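Local structure of probable porin (Pseudomonas aeruginosa, 4FSO) at residues P127-F141 with Y290-L302. The protein probably acts as a porin of the OprD family, a beta-barrel channel that lets small solutes cross the outer membrane. Numbering follows the deposited sequence.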
ATOM      1  N   PRO A 127      -8.240   1.372   0.409  1.00 34.34           N
ATOM      2  CA  PRO A 127      -8.325  -0.104   0.445  1.00 38.80           C
ATOM      3  C   PRO A 127      -8.355  -0.837  -0.908  1.00 42.13           C
ATOM      4  O   PRO A 127      -7.760  -1.908  -1.012  1.00 48.04           O
ATOM      5  CB  PRO A 127      -9.625  -0.351   1.230  1.00 26.27           C
ATOM      6  CG  PRO A 127      -9.656   0.804   2.181  1.00 17.59           C
ATOM      7  CD  PRO A 127      -9.230   1.976   1.317  1.00 25.76           C
ATOM      8  N   LEU A 128      -9.023  -0.279  -1.916  1.00 37.22           N
ATOM      9  CA  LEU A 128      -9.088  -0.922  -3.224  1.00 22.62           C
ATOM     10  C   LEU A 128      -7.820  -0.633  -4.062  1.00 26.19           C
ATOM     11  O   LEU A 128      -7.511  -1.350  -5.022  1.00 27.61           O
ATOM     12  CB  LEU A 128     -10.384  -0.515  -3.942  1.00 27.24           C
ATOM     13  CG  LEU A 128     -11.703  -1.288  -3.690  1.00 25.68           C
ATOM     14  CD1 LEU A 128     -11.817  -1.914  -2.328  1.00 23.47           C
ATOM     15  CD2 LEU A 128     -12.894  -0.393  -3.896  1.00 16.87           C
ATOM     16  N   LEU A 129      -7.078   0.406  -3.675  1.00 24.98           N
ATOM     17  CA  LEU A 129      -5.814   0.757  -4.333  1.00 28.92           C
ATOM     18  C   LEU A 129      -4.821   1.457  -3.367  1.00 33.57           C
ATOM     19  O   LEU A 129      -4.901   2.675  -3.134  1.00 28.33           O
ATOM     20  CB  LEU A 129      -6.074   1.626  -5.584  1.00 23.14           C
ATOM     21  CG  LEU A 129      -5.053   1.662  -6.747  1.00 40.63           C
ATOM     22  CD1 LEU A 129      -5.426   2.723  -7.778  1.00 42.11           C
ATOM     23  CD2 LEU A 129      -3.595   1.867  -6.318  1.00 37.61           C
ATOM     24  N   LYS A 130      -3.902   0.689  -2.792  1.00 34.13           N
ATOM     25  CA  LYS A 130      -2.802   1.275  -2.012  1.00 43.06           C
ATOM     26  C   LYS A 130      -1.727   1.543  -3.013  1.00 40.46           C
ATOM     27  O   LYS A 130      -1.234   0.597  -3.611  1.00 42.37           O
ATOM     28  CB  LYS A 130      -2.207   0.278  -1.001  1.00 38.83           C
ATOM     29  CG  LYS A 130      -3.104  -0.095   0.146  1.00 40.42           C
ATOM     30  CD  LYS A 130      -3.620   1.141   0.870  1.00 54.57           C
ATOM     31  CE  LYS A 130      -2.663   1.683   1.934  1.00 63.42           C
ATOM     32  NZ  LYS A 130      -3.368   2.717   2.782  1.00 64.26           N
ATOM     33  N   TYR A 131      -1.337   2.791  -3.219  1.00 44.27           N
ATOM     34  CA  TYR A 131      -0.233   3.012  -4.149  1.00 51.95           C
ATOM     35  C   TYR A 131       1.030   2.404  -3.527  1.00 50.13           C
ATOM     36  O   TYR A 131       1.231   2.411  -2.279  1.00 26.22           O
ATOM     37  CB  TYR A 131      -0.035   4.491  -4.489  1.00 59.69           C
ATOM     38  CG  TYR A 131       0.834   5.230  -3.496  1.00 69.33           C
ATOM     39  CD1 TYR A 131       0.419   5.398  -2.185  1.00 74.07           C
ATOM     40  CD2 TYR A 131       2.072   5.755  -3.870  1.00 70.39           C
ATOM     41  CE1 TYR A 131       1.199   6.057  -1.274  1.00 83.55           C
ATOM     42  CE2 TYR A 131       2.862   6.428  -2.965  1.00 68.90           C
ATOM     43  CZ  TYR A 131       2.415   6.572  -1.664  1.00 87.96           C
ATOM     44  OH  TYR A 131       3.169   7.231  -0.722  1.00103.65           O
ATOM     45  N   ASN A 132       1.845   1.827  -4.401  1.00 44.80           N
ATOM     46  CA  ASN A 132       3.042   1.126  -3.978  1.00 39.58           C
ATOM     47  C   ASN A 132       4.216   2.088  -3.822  1.00 56.08           C
ATOM     48  O   ASN A 132       4.474   2.929  -4.691  1.00 51.82           O
ATOM     49  CB  ASN A 132       3.377  -0.005  -4.948  1.00 40.44           C
ATOM     50  CG  ASN A 132       4.468  -0.930  -4.416  1.00 51.01           C
ATOM     51  OD1 ASN A 132       4.799  -0.913  -3.219  1.00 52.53           O
ATOM     52  ND2 ASN A 132       5.022  -1.754  -5.301  1.00 48.14           N
ATOM     53  N   ASP A 133       4.916   1.946  -2.697  1.00 77.50           N
ATOM     54  CA  ASP A 133       6.000   2.843  -2.304  1.00 88.26           C
ATOM     55  C   ASP A 133       7.361   2.143  -2.351  1.00 86.05           C
ATOM     56  O   ASP A 133       8.352   2.662  -1.843  1.00 79.66           O
ATOM     57  CB  ASP A 133       5.728   3.368  -0.884  1.00 99.06           C
ATOM     58  CG  ASP A 133       4.629   2.576  -0.157  1.00 99.65           C
ATOM     59  OD1 ASP A 133       4.584   1.333  -0.310  1.00 94.53           O
ATOM     60  OD2 ASP A 133       3.805   3.195   0.559  1.00 97.66           O
ATOM     61  N   GLY A 134       7.400   0.971  -2.980  1.00 91.87           N
ATOM     62  CA  GLY A 134       8.524   0.063  -2.846  1.00 94.34           C
ATOM     63  C   GLY A 134       9.512   0.010  -3.992  1.00 97.21           C
ATOM     64  O   GLY A 134      10.384  -0.855  -4.009  1.00101.57           O
ATOM     65  N   ARG A 135       9.376   0.912  -4.957  1.00 98.69           N
ATOM     66  CA  ARG A 135      10.429   1.107  -5.953  1.00107.53           C
ATOM     67  C   ARG A 135      10.964   2.538  -5.852  1.00106.71           C
ATOM     68  O   ARG A 135      10.767   3.197  -4.827  1.00106.38           O
ATOM     69  CB  ARG A 135       9.954   0.764  -7.374  1.00115.07           C
ATOM     70  CG  ARG A 135       9.823  -0.745  -7.654  1.00114.09           C
ATOM     71  CD  ARG A 135      11.152  -1.495  -7.476  1.00104.67           C
ATOM     72  NE  ARG A 135      11.010  -2.674  -6.618  1.00 93.64           N
ATOM     73  CZ  ARG A 135      11.338  -3.916  -6.967  1.00 84.28           C
ATOM     74  NH1 ARG A 135      11.849  -4.169  -8.166  1.00 77.45           N
ATOM     75  NH2 ARG A 135      11.161  -4.912  -6.110  1.00 79.31           N
ATOM     76  N   LEU A 136      11.635   3.014  -6.900  1.00102.00           N
ATOM     77  CA  LEU A 136      12.308   4.320  -6.850  1.00 88.95           C
ATOM     78  C   LEU A 136      11.338   5.507  -6.904  1.00 75.16           C
ATOM     79  O   LEU A 136      11.409   6.442  -6.093  1.00 57.35           O
ATOM     80  CB  LEU A 136      13.348   4.440  -7.974  1.00 70.75           C
ATOM     81  CG  LEU A 136      14.081   5.779  -7.995  1.00 58.82           C
ATOM     82  CD1 LEU A 136      14.937   5.942  -6.751  1.00 51.20           C
ATOM     83  CD2 LEU A 136      14.913   5.933  -9.254  1.00 68.36           C
ATOM     84  N   LEU A 137      10.441   5.462  -7.880  1.00 69.81           N
ATOM     85  CA  LEU A 137       9.461   6.513  -8.075  1.00 59.59           C
ATOM     86  C   LEU A 137       8.094   5.835  -8.058  1.00 59.06           C
ATOM     87  O   LEU A 137       7.908   4.790  -8.689  1.00 62.70           O
ATOM     88  CB  LEU A 137       9.715   7.235  -9.404  1.00 56.29           C
ATOM     89  CG  LEU A 137      11.167   7.644  -9.731  1.00 52.85           C
ATOM     90  CD1 LEU A 137      11.261   8.341 -11.085  1.00 56.34           C
ATOM     91  CD2 LEU A 137      11.801   8.506  -8.632  1.00 39.57           C
ATOM     92  N   PRO A 138       7.139   6.408  -7.309  1.00 53.37           N
ATOM     93  CA  PRO A 138       5.819   5.778  -7.169  1.00 54.99           C
ATOM     94  C   PRO A 138       5.081   5.617  -8.502  1.00 64.58           C
ATOM     95  O   PRO A 138       5.496   6.155  -9.529  1.00 75.20           O
ATOM     96  CB  PRO A 138       5.056   6.738  -6.241  1.00 51.93           C
ATOM     97  CG  PRO A 138       5.806   8.036  -6.304  1.00 51.21           C
ATOM     98  CD  PRO A 138       7.241   7.677  -6.566  1.00 53.60           C
ATOM     99  N   THR A 139       4.000   4.849  -8.488  1.00 64.45           N
ATOM    100  CA  THR A 139       3.155   4.727  -9.660  1.00 56.56           C
ATOM    101  C   THR A 139       2.362   6.012  -9.771  1.00 55.07           C
ATOM    102  O   THR A 139       2.192   6.730  -8.794  1.00 63.42           O
ATOM    103  CB  THR A 139       2.167   3.569  -9.519  1.00 59.30           C
ATOM    104  OG1 THR A 139       2.738   2.550  -8.686  1.00 72.13           O
ATOM    105  CG2 THR A 139       1.828   3.004 -10.886  1.00 51.46           C
ATOM    106  N   LEU A 140       1.859   6.296 -10.955  1.00 44.62           N
ATOM    107  CA  LEU A 140       1.162   7.537 -11.164  1.00 47.54           C
ATOM    108  C   LEU A 140      -0.149   7.235 -11.855  1.00 44.67           C
ATOM    109  O   LEU A 140      -0.146   6.761 -12.983  1.00 50.94           O
ATOM    110  CB  LEU A 140       2.012   8.447 -12.049  1.00 53.99           C
ATOM    111  CG  LEU A 140       1.636   9.922 -11.957  1.00 60.80           C
ATOM    112  CD1 LEU A 140       1.944  10.422 -10.565  1.00 65.32           C
ATOM    113  CD2 LEU A 140       2.368  10.742 -12.985  1.00 59.97           C
ATOM    114  N   PHE A 141      -1.270   7.496 -11.199  1.00 38.85           N
ATOM    115  CA  PHE A 141      -2.547   7.248 -11.863  1.00 42.31           C
ATOM    116  C   PHE A 141      -3.147   8.528 -12.370  1.00 46.76           C
ATOM    117  O   PHE A 141      -2.785   9.615 -11.922  1.00 53.82           O
ATOM    118  CB  PHE A 141      -3.509   6.476 -10.962  1.00 36.32           C
ATOM    119  CG  PHE A 141      -3.027   5.096 -10.645  1.00 29.09           C
ATOM    120  CD1 PHE A 141      -3.464   4.011 -11.381  1.00 32.12           C
ATOM    121  CD2 PHE A 141      -2.090   4.890  -9.641  1.00 24.23           C
ATOM    122  CE1 PHE A 141      -3.000   2.728 -11.106  1.00 36.16           C
ATOM    123  CE2 PHE A 141      -1.626   3.603  -9.348  1.00 34.06           C
ATOM    124  CZ  PHE A 141      -2.079   2.522 -10.084  1.00 27.79           C
ATOM    125  N   TYR A 290      -5.715  -7.461  -7.600  1.00 23.80           N
ATOM    126  CA  TYR A 290      -5.470  -6.054  -7.353  1.00 29.78           C
ATOM    127  C   TYR A 290      -4.684  -5.452  -8.495  1.00 34.33           C
ATOM    128  O   TYR A 290      -4.249  -6.175  -9.395  1.00 37.53           O
ATOM    129  CB  TYR A 290      -4.756  -5.818  -6.032  1.00 32.22           C
ATOM    130  CG  TYR A 290      -3.496  -6.625  -5.792  1.00 41.14           C
ATOM    131  CD1 TYR A 290      -3.572  -7.944  -5.362  1.00 38.65           C
ATOM    132  CD2 TYR A 290      -2.227  -6.049  -5.929  1.00 47.39           C
ATOM    133  CE1 TYR A 290      -2.438  -8.679  -5.096  1.00 43.77           C
ATOM    134  CE2 TYR A 290      -1.065  -6.786  -5.669  1.00 39.09           C
ATOM    135  CZ  TYR A 290      -1.186  -8.105  -5.246  1.00 46.28           C
ATOM    136  OH  TYR A 290      -0.078  -8.871  -4.964  1.00 38.13           O
ATOM    137  N   LEU A 291      -4.516  -4.129  -8.458  1.00 31.92           N
ATOM    138  CA  LEU A 291      -3.875  -3.394  -9.558  1.00 26.20           C
ATOM    139  C   LEU A 291      -2.342  -3.472  -9.549  1.00 27.91           C
ATOM    140  O   LEU A 291      -1.691  -3.387  -8.493  1.00 24.83           O
ATOM    141  CB  LEU A 291      -4.293  -1.923  -9.533  1.00 20.43           C
ATOM    142  CG  LEU A 291      -5.795  -1.729  -9.656  1.00 28.03           C
ATOM    143  CD1 LEU A 291      -6.113  -0.244  -9.778  1.00 20.32           C
ATOM    144  CD2 LEU A 291      -6.340  -2.560 -10.836  1.00 22.02           C
ATOM    145  N   ASP A 292      -1.774  -3.657 -10.737  1.00 22.43           N
ATOM    146  CA  ASP A 292      -0.349  -3.475 -10.922  1.00 33.20           C
ATOM    147  C   ASP A 292      -0.007  -2.039 -10.490  1.00 37.69           C
ATOM    148  O   ASP A 292      -0.683  -1.084 -10.888  1.00 35.22           O
ATOM    149  CB  ASP A 292      -0.001  -3.693 -12.387  1.00 36.29           C
ATOM    150  CG  ASP A 292       1.423  -4.130 -12.584  1.00 50.70           C
ATOM    151  OD1 ASP A 292       2.209  -4.034 -11.631  1.00 48.38           O
ATOM    152  OD2 ASP A 292       1.762  -4.583 -13.693  1.00 80.90           O
ATOM    153  N   GLY A 293       1.027  -1.894  -9.668  1.00 30.42           N
ATOM    154  CA  GLY A 293       1.369  -0.603  -9.107  1.00 37.56           C
ATOM    155  C   GLY A 293       0.709  -0.363  -7.764  1.00 45.73           C
ATOM    156  O   GLY A 293       0.700   0.751  -7.248  1.00 52.86           O
ATOM    157  N   SER A 294       0.139  -1.418  -7.200  1.00 45.26           N
ATOM    158  CA  SER A 294      -0.429  -1.339  -5.866  1.00 32.92           C
ATOM    159  C   SER A 294       0.044  -2.500  -5.006  1.00 34.81           C
ATOM    160  O   SER A 294       0.733  -3.406  -5.478  1.00 23.54           O
ATOM    161  CB  SER A 294      -1.963  -1.323  -5.913  1.00 23.20           C
ATOM    162  OG  SER A 294      -2.491  -2.610  -6.176  1.00 35.12           O
ATOM    163  N   ASN A 295      -0.324  -2.455  -3.732  1.00 40.47           N
ATOM    164  CA  ASN A 295      -0.136  -3.594  -2.852  1.00 42.16           C
ATOM    165  C   ASN A 295      -1.499  -3.994  -2.356  1.00 45.07           C
ATOM    166  O   ASN A 295      -2.346  -3.132  -2.128  1.00 37.94           O
ATOM    167  CB  ASN A 295       0.742  -3.237  -1.647  1.00 38.94           C
ATOM    168  CG  ASN A 295       1.995  -2.473  -2.037  1.00 46.80           C
ATOM    169  OD1 ASN A 295       2.689  -2.836  -3.001  1.00 50.60           O
ATOM    170  ND2 ASN A 295       2.297  -1.410  -1.282  1.00 29.50           N
ATOM    171  N   PRO A 296      -1.722  -5.300  -2.177  1.00 38.99           N
ATOM    172  CA  PRO A 296      -3.000  -5.672  -1.576  1.00 18.33           C
ATOM    173  C   PRO A 296      -2.995  -5.243  -0.110  1.00 18.94           C
ATOM    174  O   PRO A 296      -2.024  -5.421   0.617  1.00 31.82           O
ATOM    175  CB  PRO A 296      -3.017  -7.191  -1.722  1.00 32.32           C
ATOM    176  CG  PRO A 296      -1.563  -7.582  -1.702  1.00 20.57           C
ATOM    177  CD  PRO A 296      -0.822  -6.455  -2.358  1.00 27.44           C
ATOM    178  N   TYR A 297      -4.097  -4.656   0.312  1.00 18.77           N
ATOM    179  CA  TYR A 297      -4.235  -4.103   1.646  1.00 21.81           C
ATOM    180  C   TYR A 297      -4.568  -5.201   2.657  1.00 33.02           C
ATOM    181  O   TYR A 297      -5.675  -5.258   3.194  1.00 44.29           O
ATOM    182  CB  TYR A 297      -5.350  -3.073   1.593  1.00 26.33           C
ATOM    183  CG  TYR A 297      -5.472  -2.159   2.768  1.00 28.72           C
ATOM    184  CD1 TYR A 297      -4.360  -1.553   3.329  1.00 18.44           C
ATOM    185  CD2 TYR A 297      -6.721  -1.866   3.294  1.00 31.15           C
ATOM    186  CE1 TYR A 297      -4.488  -0.699   4.403  1.00 27.09           C
ATOM    187  CE2 TYR A 297      -6.864  -1.015   4.369  1.00 32.29           C
ATOM    188  CZ  TYR A 297      -5.748  -0.427   4.920  1.00 36.21           C
ATOM    189  OH  TYR A 297      -5.908   0.431   5.982  1.00 38.23           O
ATOM    190  N   LEU A 298      -3.613  -6.087   2.901  1.00 36.77           N
ATOM    191  CA  LEU A 298      -3.842  -7.224   3.794  1.00 33.11           C
ATOM    192  C   LEU A 298      -2.830  -7.240   4.934  1.00 26.01           C
ATOM    193  O   LEU A 298      -1.729  -6.736   4.786  1.00 27.01           O
ATOM    194  CB  LEU A 298      -3.768  -8.531   3.002  1.00 28.58           C
ATOM    195  CG  LEU A 298      -4.851  -8.710   1.934  1.00 25.74           C
ATOM    196  CD1 LEU A 298      -4.431  -9.785   0.928  1.00 14.48           C
ATOM    197  CD2 LEU A 298      -6.227  -9.063   2.596  1.00 21.93           C
ATOM    198  N   ALA A 299      -3.211  -7.830   6.062  1.00 31.32           N
ATOM    199  CA  ALA A 299      -2.341  -7.957   7.235  1.00 27.59           C
ATOM    200  C   ALA A 299      -1.020  -8.658   6.966  1.00 38.18           C
ATOM    201  O   ALA A 299       0.002  -8.312   7.576  1.00 28.97           O
ATOM    202  CB  ALA A 299      -3.072  -8.669   8.366  1.00 28.88           C
ATOM    203  N   ASN A 300      -1.048  -9.657   6.083  1.00 33.71           N
ATOM    204  CA  ASN A 300       0.170 -10.393   5.762  1.00 27.59           C
ATOM    205  C   ASN A 300       0.843  -9.961   4.456  1.00 23.44           C
ATOM    206  O   ASN A 300       1.560 -10.740   3.822  1.00 17.58           O
ATOM    207  CB  ASN A 300      -0.059 -11.912   5.811  1.00 17.20           C
ATOM    208  CG  ASN A 300      -0.493 -12.385   7.182  1.00 28.08           C
ATOM    209  OD1 ASN A 300      -0.492 -11.618   8.145  1.00 17.54           O
ATOM    210  ND2 ASN A 300      -0.861 -13.664   7.283  1.00 32.69           N
ATOM    211  N   TYR A 301       0.614  -8.721   4.047  1.00 32.17           N
ATOM    212  CA  TYR A 301       1.429  -8.180   2.964  1.00 34.83           C
ATOM    213  C   TYR A 301       2.813  -7.844   3.489  1.00 24.80           C
ATOM    214  O   TYR A 301       2.979  -6.930   4.282  1.00 26.16           O
ATOM    215  CB  TYR A 301       0.832  -6.939   2.309  1.00 26.47           C
ATOM    216  CG  TYR A 301       1.800  -6.383   1.286  1.00 38.03           C
ATOM    217  CD1 TYR A 301       2.189  -7.150   0.185  1.00 41.79           C
ATOM    218  CD2 TYR A 301       2.371  -5.127   1.441  1.00 30.49           C
ATOM    219  CE1 TYR A 301       3.092  -6.663  -0.743  1.00 33.42           C
ATOM    220  CE2 TYR A 301       3.273  -4.629   0.509  1.00 32.58           C
ATOM    221  CZ  TYR A 301       3.629  -5.397  -0.586  1.00 37.76           C
ATOM    222  OH  TYR A 301       4.533  -4.899  -1.522  1.00 37.75           O
ATOM    223  N   LEU A 302       3.799  -8.592   3.023  1.00 18.20           N
ATOM    224  CA  LEU A 302       5.168  -8.494   3.521  1.00 24.84           C
ATOM    225  C   LEU A 302       6.081  -7.906   2.448  1.00 22.17           C
ATOM    226  O   LEU A 302       5.601  -7.450   1.417  1.00 31.00           O
ATOM    227  CB  LEU A 302       5.663  -9.867   4.011  1.00 17.98           C
ATOM    228  CG  LEU A 302       5.624  -9.917   5.531  1.00 30.48           C
ATOM    229  CD1 LEU A 302       4.201  -9.680   6.051  1.00 25.65           C
ATOM    230  CD2 LEU A 302       6.239 -11.202   6.100  1.00 33.53           C
TER
HETATM  231  O   HOH W   1      -4.528  -2.406  -3.570  1.00 37.81           O
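K130 crosses the ring of Y297 at a slant. Its CB sits 3.6 Å from the carbonyl O of N295. CG meets CD1 of Y297 at 3.7 Å, and CD packs against that same ring atom. CE lies by CD1 and CE1, and NZ ends 3.9 Å from CE1 of Y297. The lysine chain is bent at chi2 (-53°) and chi3 (-85°), which brings CD, CE and NZ past CD1 and CE1. P127 meets the ring at its CD2 and CE2 atoms, also obliquely. Y297 reaches both, its CG anti to the backbone N (chi1 -167°).

The backbones meet in a short, loose antiparallel pairing, with Y131 opposite S294. N295 N donates to K130 O at 3.2 Å. G293 O takes two bonds. N132 N approaches it from above the carbonyl plane, while T139 OG1 lies in that plane, on a lone pair, at 3.1 Å. These tie both limbs of loop 131-140 to one carbonyl. G293 belongs to a type II turn, L291 to S294. The turn's own bond, S294 N to L291 O, is weak, and S294 OG adds a second bond. A water bridges the segments, accepting from K130 N and donating to N295 O.

L129 and L291 cross at about a right angle, their CD1 atoms 3.6 Å apart. CD1 of L129 stands over the centre of the F141 ring, and its CD2 touches CB of S294.

The two segments are probably inward-folded loops of the barrel, as in OprD-family porins, where such loops narrow the channel. Their contact lies near the chain centre. L129 and F141 rest on L161 of strand 154-165. P127 and Y297 lean on Y223 of strand 219-231; R242 of strand 236-248 makes a cation-pi contact with Y297.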